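PDB 1SP3: cytochrome c, putative, which is an eight-heme c-type cytochrome that works as a respiratory tetrathionate reductase, probably relaying electrons along its chain of hemes. Local coordinates for residues 24-27 with 28-31; 12-15 with 16-19. All blocks are in the same frame, centred on the assembly; numbering follows the deposited sequence.

Contact 1: 24-27 with 28-31; sequences TCHE and EQAT. With HEC (heme c), chain C.
Cys25 leads into the pair that carries this contact, His26 and Gln29 one turn on in helix 15-34; its sulfur serves the heme, as a thioether from SG to CAC. His26 follows and ties the same heme to the helix: NE2 binds the iron at 2.1 Å, and His4 supplies the second axial nitrogen. At the other edge of the imidazole, ND1 donates to OE1 of Gln29 over 3.2 Å, a bent bond with an N-H...O angle of 138°. The acceptor lies close to the ring plane; ring and amide are turned 86° against each other, and ND1 stands well above the carbonyl plane. Gln29 gets there by bending at chi2 (67°), which brings OE1 back against the CA and CB of His26. This is the end of a CXXCH heme-binding motif running from Cys22 to His26, with the helix kinked just beyond it, at Glu28 and Gln29. NE2 of Gln29 reaches weakly to a propionate oxygen of a second heme, so one amide links an axial ligand of one heme to a propionate of another. Cut back to alanine here, the side chain would probably leave ND1 of His26 without this acceptor, the imidazole freer to turn about the iron bond, and the second heme's propionate without its weak partner. In the backbone, His26 O accepts from Ala30 N at 3.2 Å. Glu27 closes the segment with a carbonyl gripped twice by Thr31, by N at 3.0 Å and by OG1 at 2.9 Å, from opposite faces of its plane. The same hydroxyl also bonds to Lys93.

Contact 2: 12-15 with 16-19; sequences FTTG and SEVT
Phe12 and Val18 pack across the start of helix 15-34, their side chains crossing at about a right angle. Val18 sets CG1 anti to its backbone N (chi1 177°), which turns CG2 back toward the loop; there it presses on the root of the ring, 3.5 Å from CG of Phe12. The CA of Val18 lies over one face of the ring, offset toward the rim. Leu124 of helix 124-129 touches both side chains, and Val18 also borders a bound heme c.

The polar half of the contact centres on Glu17, whose chain runs out extended beyond CG and back past the loop. OE2 collects donors from several directions. OG1 of Thr13 comes in on its syn lone pair at 3.2 Å, OG1 of Thr14 meets it on the anti side at 3.3 Å, and Thr13 N approaches from above the carboxylate plane at 3.1 Å. Thr14 N adds a weak bond to the same OE2 at 3.0 Å. Both threonines place OG1 between their own backbone N and carbonyl carbon (chi1 68° for Thr13, 69° for Thr14), and in Thr14 this also lets the hydroxyl accept weakly from Glu17 N at 3.4 Å. Thr14 is thus the N-cap, and with Glu17 it forms a capping box. One residue on, Gly15 O receives Thr19 N at 2.9 Å, while the hydroxyl of Thr19 turns to Val96 O.

With hydroxyl and amide N-H groups gathered on one oxygen, close to the N terminus of helix 15-34, the positive end of its dipole, the Glu17 carboxylate is likely to be favoured in its ionised form.

Read from the N terminus, the chain leaves helix 4-7, whose His4 is already an axial ligand of a heme, and runs through a loop to contact 2, which folds the end of that loop onto the first turn of helix 15-34. Contact 1 comes further along, within that helix, and closes no loop, joining successive turns; the two neither nest nor cross, and their centres are about 15 Å apart. Contact 2 faces helix 124-129, whereas contact 1 sits where two hemes come together. A shared cofactor joins them: the heme bordered by Val18 in contact 2 is the one that Cys25 and His26 hold in contact 1.

Contact 1: 24-27 with 28-31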
ATOM      1  N   THR A  24     -13.679  12.865 -26.065  1.00 33.89           N
ATOM      2  CA  THR A  24     -14.185  13.934 -26.979  1.00 35.49           C
ATOM      3  C   THR A  24     -14.339  15.264 -26.174  1.00 36.13           C
ATOM      4  O   THR A  24     -14.268  16.353 -26.744  1.00 37.82           O
ATOM      5  CB  THR A  24     -15.519  13.525 -27.691  1.00 36.30           C
ATOM      6  OG1 THR A  24     -16.480  12.996 -26.743  1.00 34.42           O
ATOM      7  CG2 THR A  24     -15.275  12.318 -28.678  1.00 32.50           C
ATOM      8  N   CYS A  25     -14.473  15.169 -24.834  1.00 35.12           N
ATOM      9  CA  CYS A  25     -14.660  16.346 -24.002  1.00 31.01           C
ATOM     10  C   CYS A  25     -13.684  16.464 -22.860  1.00 32.27           C
ATOM     11  O   CYS A  25     -13.559  17.559 -22.316  1.00 32.59           O
ATOM     12  CB  CYS A  25     -16.055  16.282 -23.423  1.00 31.78           C
ATOM     13  SG  CYS A  25     -17.489  16.254 -24.618  1.00 32.40           S
ATOM     14  N   HIS A  26     -12.994  15.372 -22.457  1.00 30.93           N
ATOM     15  CA  HIS A  26     -12.147  15.412 -21.279  1.00 32.05           C
ATOM     16  C   HIS A  26     -10.702  15.007 -21.602  1.00 32.71           C
ATOM     17  O   HIS A  26     -10.002  14.442 -20.754  1.00 32.89           O
ATOM     18  CB  HIS A  26     -12.702  14.494 -20.153  1.00 30.91           C
ATOM     19  CG  HIS A  26     -14.051  14.914 -19.618  1.00 31.09           C
ATOM     20  ND1 HIS A  26     -14.277  16.138 -19.015  1.00 27.68           N
ATOM     21  CD2 HIS A  26     -15.247  14.266 -19.601  1.00 30.20           C
ATOM     22  CE1 HIS A  26     -15.532  16.203 -18.609  1.00 31.44           C
ATOM     23  NE2 HIS A  26     -16.147  15.085 -18.954  1.00 29.01           N
ATOM     24  N   GLU A  27     -10.250  15.282 -22.810  1.00 32.99           N
ATOM     25  CA  GLU A  27      -8.828  15.189 -23.109  1.00 33.75           C
ATOM     26  C   GLU A  27      -7.869  15.817 -22.087  1.00 33.43           C
ATOM     27  O   GLU A  27      -6.798  15.252 -21.760  1.00 32.67           O
ATOM     28  CB  GLU A  27      -8.532  15.786 -24.480  1.00 34.48           C
ATOM     29  CG  GLU A  27      -7.259  15.138 -25.004  1.00 38.58           C
ATOM     30  CD  GLU A  27      -6.855  15.587 -26.410  1.00 46.86           C
ATOM     31  OE1 GLU A  27      -7.722  16.050 -27.217  1.00 47.48           O
ATOM     32  OE2 GLU A  27      -5.648  15.419 -26.691  1.00 45.04           O
ATOM     33  N   GLU A  28      -8.257  16.954 -21.541  1.00 33.84           N
ATOM     34  CA  GLU A  28      -7.451  17.569 -20.492  1.00 35.42           C
ATOM     35  C   GLU A  28      -7.247  16.664 -19.250  1.00 33.13           C
ATOM     36  O   GLU A  28      -6.125  16.465 -18.765  1.00 33.51           O
ATOM     37  CB  GLU A  28      -8.043  18.940 -20.056  1.00 35.02           C
ATOM     38  CG  GLU A  28      -6.895  19.910 -19.749  1.00 45.39           C
ATOM     39  CD  GLU A  28      -7.296  21.210 -19.023  1.00 56.53           C
ATOM     40  OE1 GLU A  28      -6.360  22.050 -18.882  1.00 59.59           O
ATOM     41  OE2 GLU A  28      -8.496  21.393 -18.558  1.00 59.19           O
ATOM     42  N   GLN A  29      -8.348  16.154 -18.733  1.00 32.91           N
ATOM     43  CA  GLN A  29      -8.339  15.287 -17.553  1.00 31.90           C
ATOM     44  C   GLN A  29      -7.460  14.050 -17.800  1.00 31.12           C
ATOM     45  O   GLN A  29      -6.713  13.658 -16.947  1.00 32.38           O
ATOM     46  CB  GLN A  29      -9.795  14.849 -17.334  1.00 33.14           C
ATOM     47  CG  GLN A  29     -10.750  15.884 -16.640  1.00 35.83           C
ATOM     48  CD  GLN A  29     -11.031  17.122 -17.474  1.00 38.32           C
ATOM     49  OE1 GLN A  29     -11.197  17.043 -18.658  1.00 37.92           O
ATOM     50  NE2 GLN A  29     -11.110  18.251 -16.831  1.00 42.14           N
ATOM     51  N   ALA A  30      -7.541  13.435 -18.982  1.00 30.64           N
ATOM     52  CA  ALA A  30      -6.692  12.291 -19.316  1.00 30.52           C
ATOM     53  C   ALA A  30      -5.231  12.713 -19.266  1.00 31.03           C
ATOM     54  O   ALA A  30      -4.395  12.088 -18.609  1.00 31.02           O
ATOM     55  CB  ALA A  30      -7.079  11.722 -20.622  1.00 29.25           C
ATOM     56  N   THR A  31      -4.912  13.805 -19.940  1.00 32.08           N
ATOM     57  CA  THR A  31      -3.557  14.284 -19.973  1.00 33.66           C
ATOM     58  C   THR A  31      -3.032  14.529 -18.572  1.00 32.57           C
ATOM     59  O   THR A  31      -1.906  14.139 -18.279  1.00 30.71           O
ATOM     60  CB  THR A  31      -3.508  15.567 -20.730  1.00 34.47           C
ATOM     61  OG1 THR A  31      -3.892  15.282 -22.079  1.00 41.95           O
ATOM     62  CG2 THR A  31      -2.082  16.037 -20.852  1.00 34.62           C
TER
HETATM   63 FE   HEC C 801     -18.039  14.431 -18.446  1.00 35.79          FE
HETATM   64  CHA HEC C 801     -18.559  16.591 -15.957  1.00 32.43           C
HETATM   65  CHB HEC C 801     -16.405  12.280 -16.339  1.00 25.74           C
HETATM   66  CHC HEC C 801     -18.049  11.963 -20.861  1.00 29.28           C
HETATM   67  CHD HEC C 801     -18.967  16.726 -20.785  1.00 27.71           C
HETATM   68  NA  HEC C 801     -17.525  14.432 -16.479  1.00 32.92           N
HETATM   69  C1A HEC C 801     -17.920  15.410 -15.610  1.00 34.06           C
HETATM   70  C2A HEC C 801     -17.453  15.024 -14.311  1.00 34.27           C
HETATM   71  C3A HEC C 801     -16.861  13.822 -14.412  1.00 32.10           C
HETATM   72  C4A HEC C 801     -16.887  13.436 -15.795  1.00 31.68           C
HETATM   73  CMA HEC C 801     -16.270  12.969 -13.258  1.00 33.64           C
HETATM   74  CAA HEC C 801     -17.682  15.849 -13.005  1.00 35.64           C
HETATM   75  CBA HEC C 801     -18.936  15.140 -12.441  1.00 46.04           C
HETATM   76  CGA HEC C 801     -19.439  15.816 -11.217  1.00 52.31           C
HETATM   77  O1A HEC C 801     -20.415  15.257 -10.615  1.00 59.18           O
HETATM   78  O2A HEC C 801     -18.860  16.889 -10.872  1.00 53.82           O
HETATM   79  NB  HEC C 801     -17.372  12.460 -18.602  1.00 35.87           N
HETATM   80  C1B HEC C 801     -16.688  11.807 -17.588  1.00 32.80           C
HETATM   81  C2B HEC C 801     -16.362  10.479 -18.089  1.00 36.12           C
HETATM   82  C3B HEC C 801     -16.829  10.402 -19.338  1.00 33.91           C
HETATM   83  C4B HEC C 801     -17.486  11.633 -19.667  1.00 35.11           C
HETATM   84  CMB HEC C 801     -15.600   9.393 -17.288  1.00 24.45           C
HETATM   85  CAB HEC C 801     -16.829   9.163 -20.229  1.00 32.35           C
HETATM   86  CBB HEC C 801     -17.523   8.167 -19.639  1.00 32.17           C
HETATM   87  NC  HEC C 801     -18.458  14.358 -20.398  1.00 34.66           N
HETATM   88  C1C HEC C 801     -18.364  13.258 -21.225  1.00 34.04           C
HETATM   89  C2C HEC C 801     -18.698  13.666 -22.560  1.00 31.02           C
HETATM   90  C3C HEC C 801     -18.951  14.993 -22.535  1.00 35.06           C
HETATM   91  C4C HEC C 801     -18.781  15.446 -21.176  1.00 32.93           C
HETATM   92  CMC HEC C 801     -18.689  12.691 -23.792  1.00 27.04           C
HETATM   93  CAC HEC C 801     -19.342  15.959 -23.738  1.00 34.27           C
HETATM   94  CBC HEC C 801     -20.223  15.605 -24.705  1.00 31.82           C
HETATM   95  ND  HEC C 801     -18.686  16.352 -18.378  1.00 30.60           N
HETATM   96  C1D HEC C 801     -19.004  17.115 -19.474  1.00 34.60           C
HETATM   97  C2D HEC C 801     -19.347  18.470 -19.027  1.00 34.83           C
HETATM   98  C3D HEC C 801     -19.235  18.391 -17.553  1.00 28.97           C
HETATM   99  C4D HEC C 801     -18.822  17.054 -17.232  1.00 29.48           C
HETATM  100  CMD HEC C 801     -19.747  19.731 -19.849  1.00 29.74           C
HETATM  101  CAD HEC C 801     -19.440  19.579 -16.598  1.00 31.41           C
HETATM  102  CBD HEC C 801     -18.118  20.321 -16.686  1.00 32.33           C
HETATM  103  CGD HEC C 801     -18.176  21.676 -15.964  1.00 40.75           C
HETATM  104  O1D HEC C 801     -18.699  22.706 -16.520  1.00 41.19           O
HETATM  105  O2D HEC C 801     -17.724  21.733 -14.783  1.00 41.46           O

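Contact 2: 12-15 with 16-19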
ATOM      1  N   PHE A  12     -21.168  -0.077 -25.876  1.00 51.85           N
ATOM      2  CA  PHE A  12     -19.696  -0.113 -25.670  1.00 50.11           C
ATOM      3  C   PHE A  12     -19.343  -1.565 -25.379  1.00 49.50           C
ATOM      4  O   PHE A  12     -20.002  -2.207 -24.550  1.00 48.86           O
ATOM      5  CB  PHE A  12     -19.263   0.753 -24.455  1.00 49.30           C
ATOM      6  CG  PHE A  12     -19.645   2.203 -24.561  1.00 47.14           C
ATOM      7  CD1 PHE A  12     -20.589   2.760 -23.694  1.00 45.37           C
ATOM      8  CD2 PHE A  12     -19.078   3.006 -25.533  1.00 42.21           C
ATOM      9  CE1 PHE A  12     -20.955   4.137 -23.804  1.00 43.87           C
ATOM     10  CE2 PHE A  12     -19.426   4.353 -25.631  1.00 43.84           C
ATOM     11  CZ  PHE A  12     -20.370   4.915 -24.772  1.00 39.90           C
ATOM     12  N   THR A  13     -18.337  -2.116 -26.046  1.00 48.56           N
ATOM     13  CA  THR A  13     -18.012  -3.498 -25.663  1.00 47.59           C
ATOM     14  C   THR A  13     -16.703  -3.581 -24.906  1.00 46.42           C
ATOM     15  O   THR A  13     -16.467  -4.574 -24.248  1.00 47.04           O
ATOM     16  CB  THR A  13     -18.177  -4.576 -26.814  1.00 47.73           C
ATOM     17  OG1 THR A  13     -17.191  -4.367 -27.821  1.00 48.49           O
ATOM     18  CG2 THR A  13     -19.559  -4.413 -27.588  1.00 46.56           C
ATOM     19  N   THR A  14     -15.872  -2.528 -24.982  1.00 44.25           N
ATOM     20  CA  THR A  14     -14.568  -2.503 -24.268  1.00 41.45           C
ATOM     21  C   THR A  14     -14.413  -1.231 -23.430  1.00 39.19           C
ATOM     22  O   THR A  14     -15.141  -0.233 -23.676  1.00 39.85           O
ATOM     23  CB  THR A  14     -13.296  -2.681 -25.227  1.00 41.59           C
ATOM     24  OG1 THR A  14     -13.133  -1.542 -26.056  1.00 41.16           O
ATOM     25  CG2 THR A  14     -13.425  -3.871 -26.230  1.00 42.84           C
ATOM     26  N   GLY A  15     -13.472  -1.246 -22.477  1.00 36.01           N
ATOM     27  CA  GLY A  15     -13.209  -0.061 -21.665  1.00 34.37           C
ATOM     28  C   GLY A  15     -12.725   1.105 -22.487  1.00 32.74           C
ATOM     29  O   GLY A  15     -13.239   2.198 -22.318  1.00 31.32           O
ATOM     30  N   SER A  16     -11.767   0.875 -23.402  1.00 32.50           N
ATOM     31  CA  SER A  16     -11.210   1.988 -24.213  1.00 33.80           C
ATOM     32  C   SER A  16     -12.205   2.614 -25.106  1.00 33.76           C
ATOM     33  O   SER A  16     -12.019   3.778 -25.419  1.00 33.20           O
ATOM     34  CB  SER A  16     -10.066   1.595 -25.160  1.00 32.05           C
ATOM     35  OG  SER A  16      -9.237   0.737 -24.479  1.00 38.45           O
ATOM     36  N   GLU A  17     -13.211   1.861 -25.557  1.00 34.20           N
ATOM     37  CA  GLU A  17     -14.319   2.494 -26.304  1.00 36.22           C
ATOM     38  C   GLU A  17     -15.114   3.493 -25.474  1.00 34.95           C
ATOM     39  O   GLU A  17     -15.687   4.473 -26.005  1.00 33.91           O
ATOM     40  CB  GLU A  17     -15.333   1.451 -26.660  1.00 36.62           C
ATOM     41  CG  GLU A  17     -15.106   0.786 -27.971  1.00 45.11           C
ATOM     42  CD  GLU A  17     -16.155  -0.294 -28.142  1.00 52.32           C
ATOM     43  OE1 GLU A  17     -17.266   0.053 -28.533  1.00 55.46           O
ATOM     44  OE2 GLU A  17     -15.895  -1.455 -27.803  1.00 57.70           O
ATOM     45  N   VAL A  18     -15.278   3.156 -24.192  1.00 35.31           N
ATOM     46  CA  VAL A  18     -15.853   4.114 -23.292  1.00 34.97           C
ATOM     47  C   VAL A  18     -14.919   5.283 -23.211  1.00 33.49           C
ATOM     48  O   VAL A  18     -15.363   6.408 -23.341  1.00 33.09           O
ATOM     49  CB  VAL A  18     -16.184   3.563 -21.910  1.00 35.68           C
ATOM     50  CG1 VAL A  18     -16.733   4.685 -20.995  1.00 34.59           C
ATOM     51  CG2 VAL A  18     -17.249   2.436 -22.031  1.00 35.28           C
ATOM     52  N   THR A  19     -13.624   5.017 -23.036  1.00 32.72           N
ATOM     53  CA  THR A  19     -12.704   6.101 -22.745  1.00 30.70           C
ATOM     54  C   THR A  19     -12.611   6.984 -23.957  1.00 32.22           C
ATOM     55  O   THR A  19     -12.452   8.218 -23.822  1.00 31.83           O
ATOM     56  CB  THR A  19     -11.268   5.608 -22.381  1.00 28.86           C
ATOM     57  OG1 THR A  19     -11.313   5.015 -21.109  1.00 29.48           O
ATOM     58  CG2 THR A  19     -10.295   6.824 -22.125  1.00 24.76           C
TER